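Local coordinates for protein EcmrR transcriptional regulator (Escherichia coli, PDB 6WL5) that binds cetyl-trimethyl-ammonium in its GyrI-like C-terminal domain and, as a multidrug-sensing MerR-family regulator, probably activates transcription in response to such cationic compounds, at residues C14-K19 and E72-V77; T48-A53 and A76-G81; V98-K103 and Y113-Q118. One frame throughout, in Å; residues are numbered along the deposited sequence. Where two conformers were deposited one is given.

Contact 1 (C14-K19 and E72-V77); sequences CIVYSK and EFCEAV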
loop_
_atom_site.group_PDB
_atom_site.type_symbol
_atom_site.label_atom_id
_atom_site.label_comp_id
_atom_site.label_asym_id
_atom_site.label_seq_id
_atom_site.Cartn_x
_atom_site.Cartn_y
_atom_site.Cartn_z
ATOM N N CYS A 14 8.123 9.942 -0.926
ATOM C CA CYS A 14 8.360 9.689 0.487
ATOM C C CYS A 14 9.527 8.735 0.650
ATOM O O CYS A 14 9.871 7.985 -0.260
ATOM C CB CYS A 14 7.127 9.103 1.163
ATOM S SG CYS A 14 6.532 7.537 0.475
ATOM N N ILE A 15 10.153 8.802 1.825
ATOM C CA ILE A 15 11.174 7.852 2.238
ATOM C C ILE A 15 10.458 6.780 3.026
ATOM O O ILE A 15 9.619 7.097 3.880
ATOM C CB ILE A 15 12.219 8.524 3.140
ATOM C CG1 ILE A 15 12.803 9.765 2.469
ATOM C CG2 ILE A 15 13.311 7.512 3.549
ATOM C CD1 ILE A 15 13.596 10.632 3.433
ATOM N N VAL A 16 10.781 5.520 2.744
ATOM C CA VAL A 16 10.187 4.398 3.442
ATOM C C VAL A 16 11.271 3.412 3.857
ATOM O O VAL A 16 12.351 3.339 3.265
ATOM C CB VAL A 16 9.142 3.649 2.578
ATOM C CG1 VAL A 16 8.072 4.598 2.084
ATOM C CG2 VAL A 16 9.784 2.873 1.412
ATOM N N TYR A 17 10.937 2.594 4.848
ATOM C CA TYR A 17 11.544 1.283 4.971
ATOM C C TYR A 17 10.609 0.278 4.333
ATOM O O TYR A 17 9.400 0.522 4.243
ATOM C CB TYR A 17 11.911 0.915 6.405
ATOM C CG TYR A 17 10.819 0.789 7.422
ATOM C CD1 TYR A 17 10.076 -0.380 7.549
ATOM C CD2 TYR A 17 10.566 1.828 8.305
ATOM C CE1 TYR A 17 9.096 -0.493 8.537
ATOM C CE2 TYR A 17 9.600 1.720 9.272
ATOM C CZ TYR A 17 8.869 0.574 9.376
ATOM O OH TYR A 17 7.936 0.526 10.368
ATOM N N SER A 18 11.186 -0.810 3.816
ATOM C CA SER A 18 10.421 -1.699 2.953
ATOM C C SER A 18 11.035 -3.098 2.923
ATOM O O SER A 18 12.230 -3.284 3.189
ATOM C CB SER A 18 10.358 -1.114 1.536
ATOM O OG SER A 18 11.665 -1.072 0.965
ATOM N N LYS A 19 10.193 -4.082 2.632
ATOM C CA LYS A 19 10.644 -5.436 2.381
ATOM C C LYS A 19 9.773 -6.032 1.290
ATOM O O LYS A 19 8.566 -5.833 1.286
ATOM C CB LYS A 19 10.590 -6.312 3.655
ATOM C CG LYS A 19 11.313 -7.639 3.488
ATOM C CD LYS A 19 11.558 -8.328 4.818
ATOM C CE LYS A 19 12.181 -9.708 4.649
ATOM N NZ LYS A 19 12.578 -10.267 5.982
ATOM N N GLU A 72 5.447 -5.565 -1.953
ATOM C CA GLU A 72 6.475 -4.830 -1.224
ATOM C C GLU A 72 5.804 -3.993 -0.141
ATOM O O GLU A 72 5.043 -3.064 -0.439
ATOM C CB GLU A 72 7.308 -3.977 -2.179
ATOM C CG GLU A 72 8.496 -3.316 -1.526
ATOM C CD GLU A 72 9.453 -2.726 -2.545
ATOM O OE1 GLU A 72 8.941 -2.224 -3.567
ATOM O OE2 GLU A 72 10.696 -2.754 -2.318
ATOM N N PHE A 73 6.066 -4.345 1.118
ATOM C CA PHE A 73 5.535 -3.586 2.225
ATOM C C PHE A 73 6.390 -2.356 2.448
ATOM O O PHE A 73 7.622 -2.466 2.568
ATOM C CB PHE A 73 5.555 -4.399 3.506
ATOM C CG PHE A 73 5.051 -3.640 4.658
ATOM C CD1 PHE A 73 3.710 -3.370 4.776
ATOM C CD2 PHE A 73 5.930 -3.105 5.578
ATOM C CE1 PHE A 73 3.232 -2.657 5.859
ATOM C CE2 PHE A 73 5.465 -2.408 6.687
ATOM C CZ PHE A 73 4.112 -2.173 6.813
ATOM N N CYS A 74 5.736 -1.214 2.605
ATOM C CA CYS A 74 6.403 0.071 2.797
ATOM C C CYS A 74 5.794 0.868 3.940
ATOM O O CYS A 74 4.585 0.893 4.132
ATOM C CB CYS A 74 6.270 0.925 1.534
ATOM S SG CYS A 74 6.952 0.214 0.034
ATOM N N GLU A 75 6.643 1.534 4.701
ATOM C CA GLU A 75 6.168 2.421 5.739
ATOM C C GLU A 75 7.009 3.680 5.707
ATOM O O GLU A 75 8.239 3.622 5.756
ATOM C CB GLU A 75 6.229 1.694 7.093
ATOM C CG GLU A 75 5.494 2.378 8.201
ATOM C CD GLU A 75 4.952 1.423 9.266
ATOM O OE1 GLU A 75 4.109 1.909 10.050
ATOM O OE2 GLU A 75 5.401 0.228 9.366
ATOM N N ALA A 76 6.337 4.816 5.644
ATOM C CA ALA A 76 7.019 6.093 5.475
ATOM C C ALA A 76 7.624 6.606 6.776
ATOM O O ALA A 76 6.966 6.626 7.830
ATOM C CB ALA A 76 6.051 7.140 4.926
ATOM N N VAL A 77 8.859 7.108 6.665
ATOM C CA VAL A 77 9.621 7.651 7.778
ATOM C C VAL A 77 10.129 9.045 7.415
ATOM O O VAL A 77 10.157 9.447 6.255
ATOM C CB VAL A 77 10.813 6.745 8.175
ATOM C CG1 VAL A 77 10.341 5.410 8.746
ATOM C CG2 VAL A 77 11.721 6.541 6.983
HETATM O O HOH W 1 9.221 10.486 4.011
HETATM O O HOH W 2 12.139 -3.577 -0.298
#
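I15 meets V77 where strands 14-19 and 72-77 pair antiparallel in the sheet of the GyrI-like domain: V77 N donates to I15 O at 2.9 Å, and the branch methyls I15 CG2 and V77 CG2 touch beyond the backbone. A water accepting from I15 N and donating to V77 O bridges this end. V16 faces the other side of the sheet in a non-hydrogen-bonded pair with A76, its CG2 resting 4.0 Å from C74 CB. Y17 and E75 exchange two backbone bonds, and their side chains run alongside in the same direction. With chi1 at 63°, Y17 CG sits between backbone N and carbonyl carbon, which lays the ring over E75; E75 CB makes a CH-pi contact 4.0 Å from the ring centroid, while V77 CG1 packs at the ring edge, 3.6 Å from Y17 CD2. S18 OG and E72 OE2, 3.8 Å apart, share a water and the amide of Q90; H60 holds E72 OE1. K19 closes the pairing with two backbone bonds to F73. Y17 OH lies 2.7 Å from E75 OE2, a weak bond whose proton has another acceptor nearby, and E75 also touches a bound cetyl-trimethyl-ammonium; its carboxylate probably helps offset the ligand's positive charge.

Contact 2 (T48-A53 and A76-G81); sequences TLTTPA and AVNDFG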
loop_
_atom_site.group_PDB
_atom_site.type_symbol
_atom_site.label_atom_id
_atom_site.label_comp_id
_atom_site.label_asym_id
_atom_site.label_seq_id
_atom_site.Cartn_x
_atom_site.Cartn_y
_atom_site.Cartn_z
ATOM N N THR A 48 11.678 7.579 13.010
ATOM C CA THR A 48 10.388 8.202 13.274
ATOM C C THR A 48 9.480 7.987 12.072
ATOM O O THR A 48 9.863 8.289 10.933
ATOM C CB THR A 48 10.569 9.709 13.531
ATOM O OG1 THR A 48 11.522 9.909 14.585
ATOM C CG2 THR A 48 9.250 10.374 13.928
ATOM N N LEU A 49 8.285 7.457 12.327
ATOM C CA LEU A 49 7.284 7.370 11.280
ATOM C C LEU A 49 6.732 8.749 10.950
ATOM O O LEU A 49 6.660 9.632 11.817
ATOM C CB LEU A 49 6.115 6.503 11.743
ATOM C CG LEU A 49 6.428 5.080 12.189
ATOM C CD1 LEU A 49 5.195 4.429 12.798
ATOM C CD2 LEU A 49 6.907 4.294 11.015
ATOM N N THR A 50 6.328 8.927 9.678
ATOM C CA THR A 50 5.787 10.223 9.273
ATOM C C THR A 50 4.446 10.461 9.962
ATOM O O THR A 50 3.737 9.516 10.345
ATOM C CB THR A 50 5.584 10.360 7.755
ATOM O OG1 THR A 50 4.685 9.348 7.276
ATOM C CG2 THR A 50 6.896 10.281 6.984
ATOM N N THR A 51 4.110 11.743 10.119
ATOM C CA THR A 51 2.811 12.173 10.624
ATOM C C THR A 51 2.241 13.157 9.612
ATOM O O THR A 51 2.827 14.242 9.413
ATOM C CB THR A 51 2.948 12.840 11.999
ATOM O OG1 THR A 51 4.096 13.685 12.038
ATOM C CG2 THR A 51 3.156 11.807 13.063
ATOM N N PRO A 52 1.117 12.842 8.946
ATOM C CA PRO A 52 0.381 11.575 9.067
ATOM C C PRO A 52 1.161 10.384 8.535
ATOM O O PRO A 52 2.055 10.543 7.697
ATOM C CB PRO A 52 -0.851 11.775 8.180
ATOM C CG PRO A 52 -0.538 12.946 7.317
ATOM C CD PRO A 52 0.506 13.767 7.980
ATOM N N ALA A 53 0.778 9.201 9.012
ATOM C CA ALA A 53 1.378 7.965 8.583
ATOM C C ALA A 53 1.082 7.716 7.100
ATOM O O ALA A 53 0.069 8.157 6.546
ATOM C CB ALA A 53 0.798 6.807 9.400
ATOM N N ALA A 76 6.337 4.816 5.644
ATOM C CA ALA A 76 7.019 6.093 5.475
ATOM C C ALA A 76 7.624 6.606 6.776
ATOM O O ALA A 76 6.966 6.626 7.830
ATOM C CB ALA A 76 6.051 7.140 4.926
ATOM N N VAL A 77 8.859 7.108 6.665
ATOM C CA VAL A 77 9.621 7.651 7.778
ATOM C C VAL A 77 10.129 9.045 7.415
ATOM O O VAL A 77 10.157 9.447 6.255
ATOM C CB VAL A 77 10.813 6.745 8.175
ATOM C CG1 VAL A 77 10.341 5.410 8.746
ATOM C CG2 VAL A 77 11.721 6.541 6.983
ATOM N N ASN A 78 10.521 9.799 8.441
ATOM C CA ASN A 78 10.992 11.154 8.169
ATOM C C ASN A 78 12.415 11.177 7.619
ATOM O O ASN A 78 12.762 12.092 6.870
ATOM C CB ASN A 78 10.894 12.040 9.411
ATOM C CG ASN A 78 9.459 12.395 9.757
ATOM O OD1 ASN A 78 8.638 12.632 8.896
ATOM N ND2 ASN A 78 9.167 12.433 11.043
ATOM N N ASP A 79 13.254 10.203 7.955
ATOM C CA ASP A 79 14.575 10.174 7.342
ATOM C C ASP A 79 15.077 8.756 7.142
ATOM O O ASP A 79 14.567 7.794 7.720
ATOM C CB ASP A 79 15.588 10.973 8.154
ATOM C CG ASP A 79 15.087 12.333 8.550
ATOM O OD1 ASP A 79 14.247 12.402 9.474
ATOM O OD2 ASP A 79 15.539 13.312 7.936
ATOM N N PHE A 80 16.096 8.644 6.300
ATOM C CA PHE A 80 16.718 7.358 6.057
ATOM C C PHE A 80 17.303 6.789 7.344
ATOM O O PHE A 80 17.800 7.521 8.209
ATOM C CB PHE A 80 17.861 7.517 5.061
ATOM C CG PHE A 80 17.424 7.527 3.639
ATOM C CD1 PHE A 80 16.894 8.677 3.073
ATOM C CD2 PHE A 80 17.529 6.381 2.861
ATOM C CE1 PHE A 80 16.477 8.688 1.748
ATOM C CE2 PHE A 80 17.110 6.380 1.543
ATOM C CZ PHE A 80 16.580 7.536 0.986
ATOM N N GLY A 81 17.256 5.462 7.447
ATOM C CA GLY A 81 18.034 4.748 8.438
ATOM C C GLY A 81 18.997 3.784 7.775
ATOM O O GLY A 81 19.281 3.892 6.576
HETATM O O HOH W 3 13.146 8.865 10.768
HETATM O O HOH W 4 6.058 13.724 9.190
HETATM O O HOH W 5 6.638 13.322 12.102
#
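T50 turns about chi1 (59°) so that OG1 lies between its backbone N and carbonyl carbon, near A76 CB, while CG2 swings anti to the carbonyl carbon and comes 3.4 Å from V77 O. N78, with chi1 at -72°, sends its amide back over residues 48-50. An isolated beta bridge, L49 with V77, fastens the loop leading into strand 55-59 of the GyrI-like domain to strand 69-77. Two bonds frame it. N78 N donates to T48 O at 3.0 Å, with the donor close to the extension of the carbonyl bond (C=O...N 163°); T50 N reaches A76 O, also at 3.0 Å, from well above the carbonyl plane. L49 CD2 meets V77 CG1 loosely beside this bridge, and in one of its two conformers T48 packs CG2 against N78 ND2. The hydroxyl of T50 is spent within the loop, donating to P52 O at 2.9 Å just past the cis peptide between T51 and P52. Waters link the two segments further: one molecule accepts from both T48 N and D79 N, another accepts from T51 N and donates to N78 OD1, and a third lies 2.6 Å from T51 OG1 and accepts from N78 ND2 at 2.9 Å.

Contact 3 (V98-K103 and Y113-Q118); sequences VTVIHK and YIYLMQ. With 16A (cetyl-trimethyl-ammonium), chain E.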
loop_
_atom_site.group_PDB
_atom_site.type_symbol
_atom_site.label_atom_id
_atom_site.label_comp_id
_atom_site.label_asym_id
_atom_site.label_seq_id
_atom_site.Cartn_x
_atom_site.Cartn_y
_atom_site.Cartn_z
ATOM N N VAL A 98 -5.438 7.782 -9.185
ATOM C CA VAL A 98 -6.858 7.665 -8.901
ATOM C C VAL A 98 -7.036 6.696 -7.743
ATOM O O VAL A 98 -6.387 5.634 -7.690
ATOM C CB VAL A 98 -7.658 7.282 -10.153
ATOM C CG1 VAL A 98 -7.281 5.916 -10.734
ATOM C CG2 VAL A 98 -9.158 7.399 -9.896
ATOM N N THR A 99 -7.843 7.107 -6.766
ATOM C CA THR A 99 -7.969 6.399 -5.501
ATOM C C THR A 99 -9.424 6.132 -5.142
ATOM O O THR A 99 -10.324 6.890 -5.516
ATOM C CB THR A 99 -7.296 7.209 -4.370
ATOM O OG1 THR A 99 -8.058 8.389 -4.057
ATOM C CG2 THR A 99 -5.882 7.620 -4.730
ATOM N N VAL A 100 -9.643 5.068 -4.356
ATOM C CA VAL A 100 -10.912 4.842 -3.669
ATOM C C VAL A 100 -10.608 4.370 -2.265
ATOM O O VAL A 100 -9.562 3.780 -2.015
ATOM C CB VAL A 100 -11.836 3.814 -4.348
ATOM C CG1 VAL A 100 -12.271 4.306 -5.704
ATOM C CG2 VAL A 100 -11.178 2.434 -4.437
ATOM N N ILE A 101 -11.527 4.631 -1.380
ATOM C CA ILE A 101 -11.499 4.052 -0.039
ATOM C C ILE A 101 -12.315 2.768 -0.008
ATOM O O ILE A 101 -13.514 2.757 -0.346
ATOM C CB ILE A 101 -12.030 5.058 1.001
ATOM C CG1 ILE A 101 -11.106 6.274 1.087
ATOM C CG2 ILE A 101 -12.234 4.389 2.374
ATOM C CD1 ILE A 101 -9.820 6.039 1.873
ATOM N N HIS A 102 -11.671 1.691 0.447
ATOM C CA HIS A 102 -12.334 0.444 0.774
ATOM C C HIS A 102 -12.606 0.397 2.278
ATOM O O HIS A 102 -11.673 0.435 3.097
ATOM C CB HIS A 102 -11.470 -0.740 0.383
ATOM C CG HIS A 102 -12.095 -2.039 0.725
ATOM N ND1 HIS A 102 -13.133 -2.577 -0.014
ATOM C CD2 HIS A 102 -11.897 -2.871 1.774
ATOM C CE1 HIS A 102 -13.528 -3.699 0.572
ATOM N NE2 HIS A 102 -12.764 -3.919 1.626
ATOM N N LYS A 103 -13.879 0.431 2.640
ATOM C CA LYS A 103 -14.292 0.244 4.020
ATOM C C LYS A 103 -14.543 -1.234 4.282
ATOM O O LYS A 103 -15.093 -1.944 3.441
ATOM C CB LYS A 103 -15.576 1.024 4.298
ATOM C CG LYS A 103 -15.373 2.544 4.379
ATOM C CD LYS A 103 -14.395 2.944 5.513
ATOM C CE LYS A 103 -14.999 2.693 6.879
ATOM N NZ LYS A 103 -16.220 3.527 7.039
ATOM N N TYR A 113 -10.218 -2.921 -6.485
ATOM C CA TYR A 113 -9.360 -3.043 -7.659
ATOM C C TYR A 113 -10.194 -3.172 -8.924
ATOM O O TYR A 113 -9.867 -2.567 -9.946
ATOM C CB TYR A 113 -8.406 -4.244 -7.484
ATOM C CG TYR A 113 -7.338 -4.013 -6.426
ATOM C CD1 TYR A 113 -7.613 -4.205 -5.077
ATOM C CD2 TYR A 113 -6.079 -3.553 -6.765
ATOM C CE1 TYR A 113 -6.632 -3.971 -4.109
ATOM C CE2 TYR A 113 -5.105 -3.301 -5.811
ATOM C CZ TYR A 113 -5.393 -3.488 -4.482
ATOM O OH TYR A 113 -4.423 -3.240 -3.543
ATOM N N ILE A 114 -11.251 -3.990 -8.882
ATOM C CA ILE A 114 -12.177 -4.097 -10.007
ATOM C C ILE A 114 -12.697 -2.724 -10.371
ATOM O O ILE A 114 -12.675 -2.307 -11.546
ATOM C CB ILE A 114 -13.316 -5.063 -9.627
ATOM C CG1 ILE A 114 -12.827 -6.514 -9.576
ATOM C CG2 ILE A 114 -14.461 -4.928 -10.622
ATOM C CD1 ILE A 114 -13.866 -7.452 -8.990
ATOM N N TYR A 115 -13.167 -2.004 -9.370
ATOM C CA TYR A 115 -13.722 -0.686 -9.593
ATOM C C TYR A 115 -12.731 0.274 -10.215
ATOM O O TYR A 115 -13.068 0.970 -11.147
ATOM C CB TYR A 115 -14.201 -0.095 -8.269
ATOM C CG TYR A 115 -15.035 1.143 -8.423
ATOM C CD1 TYR A 115 -14.472 2.397 -8.400
ATOM C CD2 TYR A 115 -16.378 1.034 -8.572
ATOM C CE1 TYR A 115 -15.264 3.524 -8.549
ATOM C CE2 TYR A 115 -17.168 2.128 -8.703
ATOM C CZ TYR A 115 -16.606 3.362 -8.692
ATOM O OH TYR A 115 -17.476 4.408 -8.807
ATOM N N LEU A 116 -11.507 0.294 -9.714
ATOM C CA LEU A 116 -10.518 1.235 -10.247
ATOM C C LEU A 116 -10.065 0.838 -11.648
ATOM O O LEU A 116 -9.846 1.709 -12.490
ATOM C CB LEU A 116 -9.319 1.374 -9.304
ATOM C CG LEU A 116 -9.553 2.270 -8.087
ATOM C CD1 LEU A 116 -8.332 2.194 -7.202
ATOM C CD2 LEU A 116 -9.831 3.697 -8.529
ATOM N N MET A 117 -9.901 -0.477 -11.910
ATOM C CA MET A 117 -9.572 -0.932 -13.268
ATOM C C MET A 117 -10.623 -0.433 -14.259
ATOM O O MET A 117 -10.280 0.066 -15.339
ATOM C CB MET A 117 -9.451 -2.479 -13.341
ATOM C CG MET A 117 -8.112 -3.093 -12.798
ATOM S SD MET A 117 -7.789 -4.913 -12.896
ATOM C CE MET A 117 -8.631 -5.518 -11.427
ATOM N N GLN A 118 -11.908 -0.526 -13.892
ATOM C CA GLN A 118 -12.992 -0.069 -14.763
ATOM C C GLN A 118 -12.983 1.449 -14.911
ATOM O O GLN A 118 -13.172 1.972 -16.026
ATOM C CB GLN A 118 -14.334 -0.543 -14.227
ATOM C CG GLN A 118 -15.529 -0.287 -15.096
ATOM C CD GLN A 118 -15.544 -1.155 -16.344
ATOM O OE1 GLN A 118 -15.480 -2.389 -16.258
ATOM N NE2 GLN A 118 -15.601 -0.523 -17.511
HETATM C C1 16A E . -5.295 -2.937 -19.239
HETATM C C2 16A E . -4.707 -3.475 -17.943
HETATM C C3 16A E . -5.598 -4.546 -17.318
HETATM C C4 16A E . -5.410 -4.711 -15.807
HETATM C C5 16A E . -4.046 -4.288 -15.254
HETATM C C6 16A E . -3.880 -4.789 -13.824
HETATM C C7 16A E . -2.453 -4.815 -13.308
HETATM C C8 16A E . -2.442 -5.558 -11.977
HETATM C C9 16A E . -1.764 -4.738 -10.913
HETATM C C10 16A E . -0.949 -5.569 -9.921
HETATM C C11 16A E . -1.701 -6.676 -9.194
HETATM C C12 16A E . -2.746 -6.171 -8.208
HETATM C C13 16A E . -3.044 -7.289 -7.207
HETATM C C14 16A E . -3.816 -6.736 -6.024
HETATM C C15 16A E . -4.317 -7.852 -5.124
HETATM C C16 16A E . -4.860 -7.222 -3.873
HETATM N N1 16A E . -5.560 -8.185 -3.006
HETATM C C17 16A E . -4.764 -9.389 -2.706
HETATM C C18 16A E . -5.821 -7.407 -1.785
HETATM C C19 16A E . -6.878 -8.508 -3.560
#
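L116 and V100 reach toward each other tip to tip, joining helix 109-123 to strand 88-103 in a helix-on-sheet layer of the GyrI-like domain. The short segments run roughly antiparallel (156°), their axes 9.1 Å apart. What joins them is apolar packing. L116 CG stands anti to the carbonyl carbon (chi1 -78°), which aims the isobutyl fork at the strand: CD2 comes 3.8 Å from V100 CG1, and CD1 lies against V100 CG2. V98 slides past L116 in the opposite direction, both of its methyls 4.0 Å from L116 CD2. Y115 adds a flank, its CD1 meeting V100 CG1 obliquely, and its ring also meets that of Y4. I152 and F154 of strand 149-158 pack on L116 as well, so the leucine is buried between helix and sheet. Ligand contacts come from Y113 and M117. The Y113 hydroxyl is hydrogen-bonded to E133, another residue of this pocket, which probably helps fix the ring's position. Cetyl-trimethyl-ammonium passes over one face of that ring, toward its rim, with C14 at 3.7 Å from Y113 CE2 and C16 at the same distance from Y113 CE1. Farther down the alkyl tail, M117 in one of two conformers bends to bring SD 3.8 Å from ligand C4.

Contacts 1 and 2 form one continuous patch, their centres 9 Å apart: they share A76 and V77 on strand 69-77, and L49 CD2 of the loop packs 3.7 Å from E75 CG and 4.0 Å from Y17 OH. The patch also includes I15 CG2 against F80 CD1. Contact 3 sits across the chain's centre, about 22 Å from contact 1 and 26 Å from contact 2 between centres, yet strand 88-103 pairs with strand 7-23 in the same antiparallel sheet. Cetyl-trimethyl-ammonium is bound on both sides: one molecule touches E75 in contact 1, while another lies along Y113 and M117 in contact 3.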